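Local atomic coordinates of periplasmic binding protein (Thermotoga lettingae TMO, PDB entry 4RY8), a protein that binds 5-methylthioribose between its two lobes and probably serves as the solute-binding component of a bacterial sugar transporter. Residues E26-F29 against F30-L34; Y33-G36 against A37-M40; V232-E235 against D236-M240; D254-A257 against V258-A262; G174-T177 against G178-A182. All coordinates share one frame; numbering follows the deposited sequence.

Contact 1. Residues E26-F29 against F30-L34. With SR1 (5-S-methyl-5-thio-alpha-D-ribofuranose), chain G.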
loop_
_atom_site.group_PDB
_atom_site.type_symbol
_atom_site.label_atom_id
_atom_site.label_comp_id
_atom_site.label_asym_id
_atom_site.label_seq_id
_atom_site.Cartn_x
_atom_site.Cartn_y
_atom_site.Cartn_z
ATOM N N GLU C 26 -14.279 13.393 -19.362
ATOM C CA GLU C 26 -13.571 14.673 -19.331
ATOM C C GLU C 26 -12.090 14.572 -18.928
ATOM O O GLU C 26 -11.735 13.848 -18.043
ATOM C CB GLU C 26 -14.291 15.692 -18.436
ATOM C CG GLU C 26 -14.230 15.457 -16.942
ATOM C CD GLU C 26 -14.823 16.627 -16.161
ATOM O OE1 GLU C 26 -14.345 17.781 -16.318
ATOM O OE2 GLU C 26 -15.758 16.391 -15.396
ATOM N N GLY C 27 -11.234 15.326 -19.592
ATOM C CA GLY C 27 -9.830 15.428 -19.186
ATOM C C GLY C 27 -8.929 14.405 -19.863
ATOM O O GLY C 27 -9.402 13.350 -20.328
ATOM N N SER C 28 -7.630 14.725 -19.904
ATOM C CA SER C 28 -6.637 13.910 -20.607
ATOM C C SER C 28 -6.470 12.444 -20.112
ATOM O O SER C 28 -6.300 11.534 -20.924
ATOM C CB SER C 28 -5.268 14.652 -20.663
ATOM O OG SER C 28 -4.278 13.765 -21.170
ATOM N N PHE C 29 -6.510 12.186 -18.817
ATOM C CA PHE C 29 -6.533 10.793 -18.342
ATOM C C PHE C 29 -7.516 9.941 -19.135
ATOM O O PHE C 29 -7.165 8.897 -19.660
ATOM C CB PHE C 29 -6.864 10.687 -16.842
ATOM C CG PHE C 29 -7.028 9.257 -16.368
ATOM C CD1 PHE C 29 -8.222 8.548 -16.577
ATOM C CD2 PHE C 29 -5.985 8.611 -15.766
ATOM C CE1 PHE C 29 -8.351 7.221 -16.184
ATOM C CE2 PHE C 29 -6.092 7.301 -15.377
ATOM C CZ PHE C 29 -7.279 6.600 -15.572
ATOM N N PHE C 30 -8.743 10.416 -19.235
ATOM C CA PHE C 30 -9.810 9.650 -19.832
ATOM C C PHE C 30 -9.660 9.636 -21.355
ATOM O O PHE C 30 -9.948 8.626 -21.993
ATOM C CB PHE C 30 -11.159 10.208 -19.387
ATOM C CG PHE C 30 -11.547 9.793 -17.995
ATOM C CD1 PHE C 30 -11.815 8.458 -17.722
ATOM C CD2 PHE C 30 -11.681 10.717 -16.973
ATOM C CE1 PHE C 30 -12.166 8.044 -16.434
ATOM C CE2 PHE C 30 -12.037 10.322 -15.700
ATOM C CZ PHE C 30 -12.293 8.982 -15.427
ATOM N N GLU C 31 -9.144 10.716 -21.936
ATOM C CA GLU C 31 -8.934 10.749 -23.394
ATOM C C GLU C 31 -7.849 9.772 -23.790
ATOM O O GLU C 31 -7.903 9.146 -24.838
ATOM C CB GLU C 31 -8.567 12.162 -23.876
ATOM C CG GLU C 31 -9.631 13.224 -23.571
ATOM C CD GLU C 31 -9.116 14.661 -23.684
ATOM O OE1 GLU C 31 -8.062 14.885 -24.299
ATOM O OE2 GLU C 31 -9.783 15.575 -23.176
ATOM N N ARG C 32 -6.865 9.621 -22.927
ATOM C CA ARG C 32 -5.728 8.755 -23.222
ATOM C C ARG C 32 -6.123 7.287 -23.092
ATOM O O ARG C 32 -5.686 6.442 -23.861
ATOM C CB ARG C 32 -4.543 9.116 -22.328
ATOM C CG ARG C 32 -3.887 10.438 -22.719
ATOM C CD ARG C 32 -3.061 10.300 -23.998
ATOM N NE ARG C 32 -3.838 10.601 -25.202
ATOM C CZ ARG C 32 -3.557 10.136 -26.414
ATOM N NH1 ARG C 32 -4.328 10.474 -27.437
ATOM N NH2 ARG C 32 -2.513 9.332 -26.605
ATOM N N TYR C 33 -6.982 6.994 -22.144
ATOM C CA TYR C 33 -7.536 5.636 -21.958
ATOM C C TYR C 33 -8.288 5.237 -23.206
ATOM O O TYR C 33 -8.087 4.136 -23.749
ATOM C CB TYR C 33 -8.461 5.685 -20.766
ATOM C CG TYR C 33 -9.298 4.464 -20.474
ATOM C CD1 TYR C 33 -10.354 4.095 -21.291
ATOM C CD2 TYR C 33 -9.033 3.674 -19.350
ATOM C CE1 TYR C 33 -11.152 2.997 -20.983
ATOM C CE2 TYR C 33 -9.805 2.549 -19.065
ATOM C CZ TYR C 33 -10.871 2.223 -19.880
ATOM O OH TYR C 33 -11.658 1.115 -19.577
ATOM N N LEU C 34 -9.143 6.154 -23.671
ATOM C CA LEU C 34 -9.899 5.955 -24.917
ATOM C C LEU C 34 -8.978 5.739 -26.121
ATOM O O LEU C 34 -9.192 4.804 -26.884
ATOM C CB LEU C 34 -10.877 7.111 -25.163
ATOM C CG LEU C 34 -11.769 6.933 -26.393
ATOM C CD1 LEU C 34 -12.724 5.787 -26.127
ATOM C CD2 LEU C 34 -12.493 8.221 -26.774
HETATM C CS SR1 G . -14.195 10.844 -11.596
HETATM S S SR1 G . -13.304 9.362 -11.181
HETATM C C5 SR1 G . -11.701 9.993 -11.735
HETATM C C4 SR1 G . -10.599 8.955 -11.542
HETATM O O4 SR1 G . -10.992 7.830 -12.259
HETATM C C1 SR1 G . -9.885 7.244 -12.972
HETATM O O1 SR1 G . -9.678 5.978 -12.444
HETATM C C2 SR1 G . -8.647 8.107 -12.783
HETATM O O2 SR1 G . -7.542 7.536 -12.029
HETATM C C3 SR1 G . -9.226 9.325 -12.092
HETATM O O3 SR1 G . -8.368 9.766 -11.049
#
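Phe29 directs the edge of its ring at the face of Phe30, a T-shaped pair with centroids 5.0 Å apart and planes at 81°. Followed outward, Phe29 CB touches Phe30 N at 3.1 Å without bonding, and CG, anti to the backbone N (chi1 174°), carries the ring out toward the bound 5-methylthioribose. CD1 stands over the centre of the Phe30 ring, 3.8 Å from Phe30 CD1, while CD2 faces C2 of the sugar. One bond further, CE1 approaches both C1 and C2, and CE2 lies 3.7 Å from hydroxyl O2 of the sugar. At the tip, CZ reaches sugar C2 at 3.5 Å; sugar C2 rests over one face of the Phe29 ring, displaced toward the rim. The setting is the start of helix 28-44, the crossover helix between parallel strands 17-22 and 47-52, with Gly27 as N-cap; its carbonyl O receives Glu31 N at 3.1 Å. Replacing Phe29 by alanine is likely to strip the face that sugar C2 rests on and to leave the Phe30 ring without the edge that packs on it. The sugar is also hydrogen-bonded to Asp103, Asp231, Arg153, Gln116 and His79. Phe30 is flanked differently: Glu26 O sits at its edge, 3.3 Å from CD2, while CZ comes within 3.6 Å of the sugar ring oxygen O4.

Contact 2. Residues Y33-G36 against A37-M40; sequences YLAG and AQSM
Leu34 and Gln38, one helical turn apart, meet along the middle of helix 28-44, and three kinds of interaction can be separated here. The first is the regular backbone ladder: Gln38 N bonds to Leu34 O at 3.0 Å with an angle of 169°, and Ala37, Ser39 and Met40 repeat the pattern with Tyr33, Ala35 and Gly36.

The second kind is side chain to backbone. With chi1 at 67°, the hydroxyl of Ser39 folds back over the preceding turn, and OG donates to Gly36 O at 3.0 Å. That carbonyl therefore takes two donors, since Met40 N also binds it at 3.0 Å; the hydroxyl enters from well to one side, at a C=O...O angle of 116°. Ser39 OG is further bonded to Tyr256 OH and Arg260 NH1 of helix 255-270, which packs closely against Gly36.

The third kind is van der Waals packing. The extended Gln38 side chain runs back along the helix, so that NE2 lies 3.7 Å from Leu34 CG and OE1 lies 3.5 Å from Ala35 CA. Beyond this packing, the polar end of the same side chain reaches out of the helix, NE2 donating to Glu50 OE2 on strand 47-52. With a leucine here, the Glu50 carboxylate would probably lose this N-H donor. The chemistry implies a helix with two differently served sides, an amide tying it to the following strand of its beta-alpha-beta unit and a serine hydroxyl fastening it to a neighbouring helix.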
loop_
_atom_site.group_PDB
_atom_site.type_symbol
_atom_site.label_atom_id
_atom_site.label_comp_id
_atom_site.label_asym_id
_atom_site.label_seq_id
_atom_site.Cartn_x
_atom_site.Cartn_y
_atom_site.Cartn_z
ATOM N N TYR C 33 -6.982 6.994 -22.144
ATOM C CA TYR C 33 -7.536 5.636 -21.958
ATOM C C TYR C 33 -8.288 5.237 -23.206
ATOM O O TYR C 33 -8.087 4.136 -23.749
ATOM C CB TYR C 33 -8.461 5.685 -20.766
ATOM C CG TYR C 33 -9.298 4.464 -20.474
ATOM C CD1 TYR C 33 -10.354 4.095 -21.291
ATOM C CD2 TYR C 33 -9.033 3.674 -19.350
ATOM C CE1 TYR C 33 -11.152 2.997 -20.983
ATOM C CE2 TYR C 33 -9.805 2.549 -19.065
ATOM C CZ TYR C 33 -10.871 2.223 -19.880
ATOM O OH TYR C 33 -11.658 1.115 -19.577
ATOM N N LEU C 34 -9.143 6.154 -23.671
ATOM C CA LEU C 34 -9.899 5.955 -24.917
ATOM C C LEU C 34 -8.978 5.739 -26.121
ATOM O O LEU C 34 -9.192 4.804 -26.884
ATOM C CB LEU C 34 -10.877 7.111 -25.163
ATOM C CG LEU C 34 -11.769 6.933 -26.393
ATOM C CD1 LEU C 34 -12.724 5.787 -26.127
ATOM C CD2 LEU C 34 -12.493 8.221 -26.774
ATOM N N ALA C 35 -7.941 6.564 -26.270
ATOM C CA ALA C 35 -6.979 6.344 -27.337
ATOM C C ALA C 35 -6.373 4.934 -27.241
ATOM O O ALA C 35 -6.297 4.241 -28.249
ATOM C CB ALA C 35 -5.874 7.394 -27.325
ATOM N N GLY C 36 -5.956 4.528 -26.039
ATOM C CA GLY C 36 -5.435 3.208 -25.794
ATOM C C GLY C 36 -6.388 2.083 -26.178
ATOM O O GLY C 36 -5.998 1.131 -26.829
ATOM N N ALA C 37 -7.654 2.190 -25.787
ATOM C CA ALA C 37 -8.644 1.200 -26.141
ATOM C C ALA C 37 -8.705 1.103 -27.662
ATOM O O ALA C 37 -8.657 0.020 -28.220
ATOM C CB ALA C 37 -10.025 1.579 -25.525
ATOM N N GLN C 38 -8.780 2.234 -28.338
ATOM C CA GLN C 38 -8.847 2.233 -29.812
ATOM C C GLN C 38 -7.636 1.612 -30.466
ATOM O O GLN C 38 -7.786 0.873 -31.442
ATOM C CB GLN C 38 -9.054 3.644 -30.348
ATOM C CG GLN C 38 -10.392 4.227 -29.929
ATOM C CD GLN C 38 -10.408 5.736 -29.954
ATOM O OE1 GLN C 38 -9.362 6.384 -29.931
ATOM N NE2 GLN C 38 -11.600 6.309 -30.001
ATOM N N SER C 39 -6.439 1.881 -29.938
ATOM C CA SER C 39 -5.258 1.250 -30.514
ATOM C C SER C 39 -5.255 -0.260 -30.260
ATOM O O SER C 39 -4.758 -0.983 -31.109
ATOM C CB SER C 39 -3.942 1.883 -30.045
ATOM O OG SER C 39 -3.705 1.669 -28.663
ATOM N N MET C 40 -5.795 -0.744 -29.124
ATOM C CA MET C 40 -5.834 -2.197 -28.890
ATOM C C MET C 40 -6.855 -2.839 -29.822
ATOM O O MET C 40 -6.586 -3.889 -30.397
ATOM C CB MET C 40 -6.127 -2.595 -27.427
ATOM C CG MET C 40 -5.822 -4.052 -27.080
ATOM S SD MET C 40 -4.063 -4.462 -26.838
ATOM C CE MET C 40 -3.570 -5.191 -28.388
#

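Contact 3. Residues V232-E235 against D236-M240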
loop_
_atom_site.group_PDB
_atom_site.type_symbol
_atom_site.label_atom_id
_atom_site.label_comp_id
_atom_site.label_asym_id
_atom_site.label_seq_id
_atom_site.Cartn_x
_atom_site.Cartn_y
_atom_site.Cartn_z
ATOM N N VAL C 232 -1.237 10.765 -13.933
ATOM C CA VAL C 232 -0.160 11.449 -14.648
ATOM C C VAL C 232 -0.518 11.441 -16.144
ATOM O O VAL C 232 -1.080 10.452 -16.686
ATOM C CB VAL C 232 1.201 10.829 -14.296
ATOM C CG1 VAL C 232 1.259 9.374 -14.741
ATOM C CG2 VAL C 232 2.355 11.660 -14.860
ATOM N N THR C 233 -0.268 12.581 -16.778
ATOM C CA THR C 233 -0.398 12.741 -18.228
ATOM C C THR C 233 0.711 13.708 -18.647
ATOM O O THR C 233 1.407 14.263 -17.794
ATOM C CB THR C 233 -1.746 13.352 -18.654
ATOM O OG1 THR C 233 -1.822 14.698 -18.179
ATOM C CG2 THR C 233 -2.939 12.558 -18.119
ATOM N N THR C 234 0.865 13.932 -19.950
ATOM C CA THR C 234 1.797 14.954 -20.431
ATOM C C THR C 234 1.385 16.348 -19.941
ATOM O O THR C 234 2.230 17.118 -19.476
ATOM C CB THR C 234 1.929 14.899 -21.949
ATOM O OG1 THR C 234 2.583 13.668 -22.283
ATOM C CG2 THR C 234 2.728 16.067 -22.477
ATOM N N GLU C 235 0.092 16.651 -19.986
ATOM C CA GLU C 235 -0.404 17.898 -19.388
ATOM C C GLU C 235 0.036 18.050 -17.931
ATOM O O GLU C 235 0.530 19.101 -17.530
ATOM C CB GLU C 235 -1.929 17.980 -19.497
ATOM C CG GLU C 235 -2.393 18.375 -20.889
ATOM C CD GLU C 235 -3.884 18.231 -21.080
ATOM O OE1 GLU C 235 -4.633 17.981 -20.085
ATOM O OE2 GLU C 235 -4.304 18.379 -22.241
ATOM N N ASP C 236 -0.179 17.010 -17.129
ATOM C CA ASP C 236 0.285 17.004 -15.753
ATOM C C ASP C 236 1.765 17.240 -15.614
ATOM O O ASP C 236 2.210 18.107 -14.864
ATOM C CB ASP C 236 -0.052 15.662 -15.132
ATOM C CG ASP C 236 -1.573 15.444 -14.996
ATOM O OD1 ASP C 236 -2.311 16.435 -15.162
ATOM O OD2 ASP C 236 -2.002 14.292 -14.758
ATOM N N ILE C 237 2.539 16.434 -16.331
ATOM C CA ILE C 237 4.021 16.648 -16.407
ATOM C C ILE C 237 4.418 18.110 -16.674
ATOM O O ILE C 237 5.254 18.696 -15.922
ATOM C CB ILE C 237 4.635 15.686 -17.433
ATOM C CG1 ILE C 237 4.577 14.249 -16.867
ATOM C CG2 ILE C 237 6.067 16.096 -17.789
ATOM C CD1 ILE C 237 4.756 13.137 -17.901
ATOM N N GLN C 238 3.826 18.700 -17.726
ATOM C CA GLN C 238 4.153 20.081 -18.146
ATOM C C GLN C 238 3.859 21.026 -17.025
ATOM O O GLN C 238 4.613 21.941 -16.747
ATOM C CB GLN C 238 3.281 20.542 -19.318
ATOM C CG GLN C 238 3.591 19.886 -20.637
ATOM C CD GLN C 238 2.419 19.979 -21.613
ATOM O OE1 GLN C 238 1.345 20.530 -21.315
ATOM N NE2 GLN C 238 2.621 19.432 -22.788
ATOM N N MET C 239 2.711 20.831 -16.392
ATOM C CA MET C 239 2.383 21.674 -15.298
ATOM C C MET C 239 3.231 21.424 -14.024
ATOM O O MET C 239 3.381 22.342 -13.209
ATOM C CB MET C 239 0.896 21.515 -14.974
ATOM C CG MET C 239 -0.081 22.068 -16.006
ATOM S SD MET C 239 -1.795 21.964 -15.389
ATOM C CE MET C 239 -1.596 22.844 -13.859
ATOM N N MET C 240 3.743 20.203 -13.827
ATOM C CA MET C 240 4.606 19.898 -12.678
ATOM C C MET C 240 6.001 20.517 -12.855
ATOM O O MET C 240 6.605 20.984 -11.904
ATOM C CB MET C 240 4.736 18.383 -12.451
ATOM C CG MET C 240 3.455 17.719 -11.880
ATOM S SD MET C 240 3.407 15.910 -11.722
ATOM C CE MET C 240 4.435 15.736 -10.258
HETATM O O HOH W 1 -4.388 15.552 -17.286
HETATM O O HOH W 2 -0.283 21.274 -19.010
#
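Thr233 O receives Ile237 N at 2.9 Å in an almost perfectly straight bond, 178° at the hydrogen, opening the i to i+4 series that Gln238 and Met239 continue. Thr233 is also the N-cap: its OG1 lies between the backbone N and the carbonyl carbon (chi1 66°), where it accepts Asp236 N at 3.0 Å and 175°. This bond satisfies one of the amides that a helix leaves without a carbonyl in its first turn. On either side of the cap, Val232 and Ile237 meet through CG2 and CG1 at 4.0 Å. Such a pair, one residue before the N-cap and four after it, is a hydrophobic staple, and it marks the start of helix 234-240, the connection between parallel strands 226-230 and 247-252. Met299 of helix 299-305 packs on both members of the staple and gives its backbone N to Thr234 OG1. Along the outer side, Gln238 is extended beyond CG, and its NE2 lies 3.4 Å from Thr234 CG2. Its OE1 is bridged by a water that donates both to it, at 2.9 Å, and to Glu235 O, at 2.8 Å, so this carbonyl serves the water as well as Met239 N. Asp236 OD2 lies close to Asp206 OD2 of helix 206-219, and this proximity is likely to raise the proton affinity of one of them.

Contact 4. Residues D254-A257 against V258-A262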
loop_
_atom_site.group_PDB
_atom_site.type_symbol
_atom_site.label_atom_id
_atom_site.label_comp_id
_atom_site.label_asym_id
_atom_site.label_seq_id
_atom_site.Cartn_x
_atom_site.Cartn_y
_atom_site.Cartn_z
ATOM N N ASP C 254 -0.055 4.555 -16.560
ATOM C CA ASP C 254 -0.263 4.977 -17.944
ATOM C C ASP C 254 -1.700 4.630 -18.379
ATOM O O ASP C 254 -1.945 3.486 -18.711
ATOM C CB ASP C 254 0.736 4.257 -18.854
ATOM C CG ASP C 254 0.655 4.720 -20.292
ATOM O OD1 ASP C 254 -0.185 5.582 -20.610
ATOM O OD2 ASP C 254 1.455 4.214 -21.100
ATOM N N SER C 255 -2.613 5.621 -18.435
ATOM C CA SER C 255 -4.058 5.352 -18.710
ATOM C C SER C 255 -4.269 4.726 -20.087
ATOM O O SER C 255 -5.199 3.953 -20.279
ATOM C CB SER C 255 -4.905 6.624 -18.581
ATOM O OG SER C 255 -4.427 7.669 -19.416
ATOM N N TYR C 256 -3.381 5.044 -21.019
ATOM C CA TYR C 256 -3.361 4.460 -22.365
ATOM C C TYR C 256 -3.248 2.940 -22.308
ATOM O O TYR C 256 -3.965 2.237 -22.991
ATOM C CB TYR C 256 -2.157 5.061 -23.162
ATOM C CG TYR C 256 -2.068 4.731 -24.664
ATOM C CD1 TYR C 256 -2.761 5.481 -25.616
ATOM C CD2 TYR C 256 -1.265 3.681 -25.122
ATOM C CE1 TYR C 256 -2.675 5.174 -26.977
ATOM C CE2 TYR C 256 -1.172 3.374 -26.477
ATOM C CZ TYR C 256 -1.880 4.117 -27.397
ATOM O OH TYR C 256 -1.774 3.804 -28.736
ATOM N N ALA C 257 -2.316 2.446 -21.502
ATOM C CA ALA C 257 -2.141 1.018 -21.248
ATOM C C ALA C 257 -3.324 0.457 -20.437
ATOM O O ALA C 257 -3.672 -0.700 -20.557
ATOM C CB ALA C 257 -0.872 0.787 -20.468
ATOM N N VAL C 258 -3.921 1.258 -19.580
ATOM C CA VAL C 258 -5.085 0.749 -18.855
ATOM C C VAL C 258 -6.182 0.510 -19.891
ATOM O O VAL C 258 -6.906 -0.489 -19.832
ATOM C CB VAL C 258 -5.556 1.688 -17.743
ATOM C CG1 VAL C 258 -6.874 1.192 -17.151
ATOM C CG2 VAL C 258 -4.497 1.798 -16.664
ATOM N N GLY C 259 -6.307 1.424 -20.844
ATOM C CA GLY C 259 -7.325 1.316 -21.872
ATOM C C GLY C 259 -7.100 0.162 -22.828
ATOM O O GLY C 259 -8.035 -0.533 -23.160
ATOM N N ARG C 260 -5.867 -0.018 -23.298
ATOM C CA ARG C 260 -5.515 -1.220 -24.011
ATOM C C ARG C 260 -5.891 -2.465 -23.228
ATOM O O ARG C 260 -6.566 -3.343 -23.756
ATOM C CB ARG C 260 -4.015 -1.227 -24.376
ATOM C CG ARG C 260 -3.667 -0.210 -25.458
ATOM C CD ARG C 260 -2.176 -0.040 -25.665
ATOM N NE ARG C 260 -1.580 -1.263 -26.157
ATOM C CZ ARG C 260 -1.588 -1.668 -27.422
ATOM N NH1 ARG C 260 -2.170 -0.943 -28.379
ATOM N NH2 ARG C 260 -0.986 -2.815 -27.743
ATOM N N LEU C 261 -5.490 -2.539 -21.961
ATOM C CA LEU C 261 -5.815 -3.680 -21.115
ATOM C C LEU C 261 -7.334 -3.997 -21.116
ATOM O O LEU C 261 -7.761 -5.161 -21.179
ATOM C CB LEU C 261 -5.321 -3.445 -19.667
ATOM C CG LEU C 261 -5.802 -4.474 -18.630
ATOM C CD1 LEU C 261 -5.434 -5.897 -19.041
ATOM C CD2 LEU C 261 -5.247 -4.182 -17.240
ATOM N N ALA C 262 -8.138 -2.957 -21.029
ATOM C CA ALA C 262 -9.584 -3.177 -20.922
ATOM C C ALA C 262 -10.119 -3.855 -22.164
ATOM O O ALA C 262 -10.977 -4.724 -22.056
ATOM C CB ALA C 262 -10.326 -1.865 -20.649
#
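Tyr256 and Arg260 meet through carbon, with Arg260 CD 3.7 Å from Tyr256 CE2 and the guanidinium plane turned only 10° from that of the ring. Arg260 is extended as far as CD and then bends at chi3 (64°), which turns the guanidinium group nearly parallel to the ring without stacking on it; CD makes the contact. On another side of the helix, Val258 CB packs over Ser255 O at 3.4 Å, while its CG2 lies 3.7 Å from Asp254 O.

The next shell fixes the polar ends. Arg260 NH2 forms a salt bridge with Glu43, and its NH1 shares the Ser39 hydroxyl with Tyr256 OH, so both tips are anchored on helix 28-44. Ser255 OG bonds to the carbonyl O of Phe29, a residue of the sugar pocket, and Tyr33 packs on Val258.

Beneath these side chains lies the helical backbone. Val258 N binds Asp254 O at 3.1 Å, and Arg260 N binds Tyr256 O at 3.0 Å. Asp254 is the N-cap, though its side-chain bond, from Tyr256 N to OD1, is weak at 3.3 Å. The arrangement is that of a capped helix start just after an interdomain crossing: strand 247-252 belongs to the mixed sheet, whereas helix 255-270 packs beside helix 28-44 and leads to strand 278-280 of the parallel sheet, as expected of the hinge in a type I periplasmic binding protein.

Contact 5. Residues G174-T177 against G178-A182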
loop_
_atom_site.group_PDB
_atom_site.type_symbol
_atom_site.label_atom_id
_atom_site.label_comp_id
_atom_site.label_asym_id
_atom_site.label_seq_id
_atom_site.Cartn_x
_atom_site.Cartn_y
_atom_site.Cartn_z
ATOM N N GLY C 174 -14.649 19.935 -3.959
ATOM C CA GLY C 174 -14.693 19.234 -5.216
ATOM C C GLY C 174 -16.031 18.647 -5.616
ATOM O O GLY C 174 -16.800 18.135 -4.786
ATOM N N ALA C 175 -16.293 18.757 -6.914
ATOM C CA ALA C 175 -17.409 18.116 -7.575
ATOM C C ALA C 175 -16.971 17.759 -8.976
ATOM O O ALA C 175 -16.135 18.444 -9.577
ATOM C CB ALA C 175 -18.612 19.048 -7.608
ATOM N N VAL C 176 -17.551 16.693 -9.504
ATOM C CA VAL C 176 -17.295 16.255 -10.867
ATOM C C VAL C 176 -18.402 16.840 -11.746
ATOM O O VAL C 176 -19.545 16.447 -11.629
ATOM C CB VAL C 176 -17.316 14.710 -10.971
ATOM C CG1 VAL C 176 -17.176 14.267 -12.428
ATOM C CG2 VAL C 176 -16.226 14.111 -10.096
ATOM N N THR C 177 -18.055 17.761 -12.637
ATOM C CA THR C 177 -19.057 18.607 -13.275
ATOM C C THR C 177 -19.099 18.554 -14.785
ATOM O O THR C 177 -20.038 19.068 -15.366
ATOM C CB THR C 177 -18.795 20.086 -12.936
ATOM O OG1 THR C 177 -17.497 20.465 -13.434
ATOM C CG2 THR C 177 -18.873 20.321 -11.433
ATOM N N GLY C 178 -18.076 18.009 -15.444
ATOM C CA GLY C 178 -17.905 18.298 -16.867
ATOM C C GLY C 178 -16.956 19.446 -17.197
ATOM O O GLY C 178 -16.449 19.543 -18.314
ATOM N N SER C 179 -16.714 20.320 -16.234
ATOM C CA SER C 179 -15.679 21.368 -16.313
ATOM C C SER C 179 -14.977 21.400 -14.952
ATOM O O SER C 179 -14.941 22.437 -14.249
ATOM C CB SER C 179 -16.329 22.723 -16.565
ATOM O OG SER C 179 -17.154 22.625 -17.676
ATOM N N THR C 180 -14.490 20.234 -14.557
ATOM C CA THR C 180 -14.039 19.997 -13.197
ATOM C C THR C 180 -12.814 20.815 -12.831
ATOM O O THR C 180 -12.776 21.379 -11.744
ATOM C CB THR C 180 -13.809 18.482 -12.965
ATOM O OG1 THR C 180 -15.072 17.779 -12.953
ATOM C CG2 THR C 180 -13.090 18.241 -11.672
ATOM N N ALA C 181 -11.795 20.863 -13.699
ATOM C CA ALA C 181 -10.598 21.653 -13.430
ATOM C C ALA C 181 -10.928 23.114 -13.190
ATOM O O ALA C 181 -10.499 23.671 -12.177
ATOM C CB ALA C 181 -9.573 21.531 -14.601
ATOM N N ALA C 182 -11.686 23.729 -14.121
ATOM C CA ALA C 182 -12.167 25.120 -13.990
ATOM C C ALA C 182 -13.061 25.332 -12.754
ATOM O O ALA C 182 -12.958 26.362 -12.050
ATOM C CB ALA C 182 -12.908 25.564 -15.261
HETATM O O HOH W 3 -19.950 22.354 -16.470
#
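Peptide units are the flat groups that matter between Thr177 and Thr180: the one joining Val176 to Thr177 gives its N-H to Thr180 OG1 at 3.0 Å, nearly straight at 165°. The unit joining Gly178 to Ser179 gives its N-H to Thr177 OG1 at 2.9 Å, closing an ST turn. That hydroxyl is in position because chi1 of Thr177 (61°) holds it between the backbone N and the carbonyl carbon; it is also hydrogen-bonded to Asp183 OD2. Gly178 adopts a positive phi of 95°, a conformation in which a side chain would press on Thr177 O. Thr180 OG1 lies 3.4 Å from Val176 CA, and Thr180 CG2 is 3.7 Å from Ala175 O, so the threonine lies against the incoming chain. Its hydroxyl has a second partner in Glu26 OE2, which also receives Gly178 N. Val176 packs on Phe147 of the ligand pocket, its side chain about 4 Å from the sugar at the nearest atoms. The turn thus leads from strand 167-173, an outermost strand of the mixed sheet, into helix 180-194, with Thr180 and Ala181 packed against helix 206-219.

Contacts 1 and 2 follow each other along helix 28-44, their centres 10 Å apart; contacts 5, 3 and 4 come later in the chain, in that order. Contact 4, on helix 255-270, lies alongside both, 10 Å from the centre of contact 1 and 7 Å from that of contact 2. These three belong to the lobe of the parallel sheet, whereas contacts 3 and 5 start helices on the mixed sheet, 18 Å apart. Contact 1 touches both across the cleft, Glu26 bonding to Gly178 and Thr180, and Ser28 packing on Thr233 and Glu235. These bridges are consistent with a closed, sugar-bound form in which the two lobes meet around the ligand.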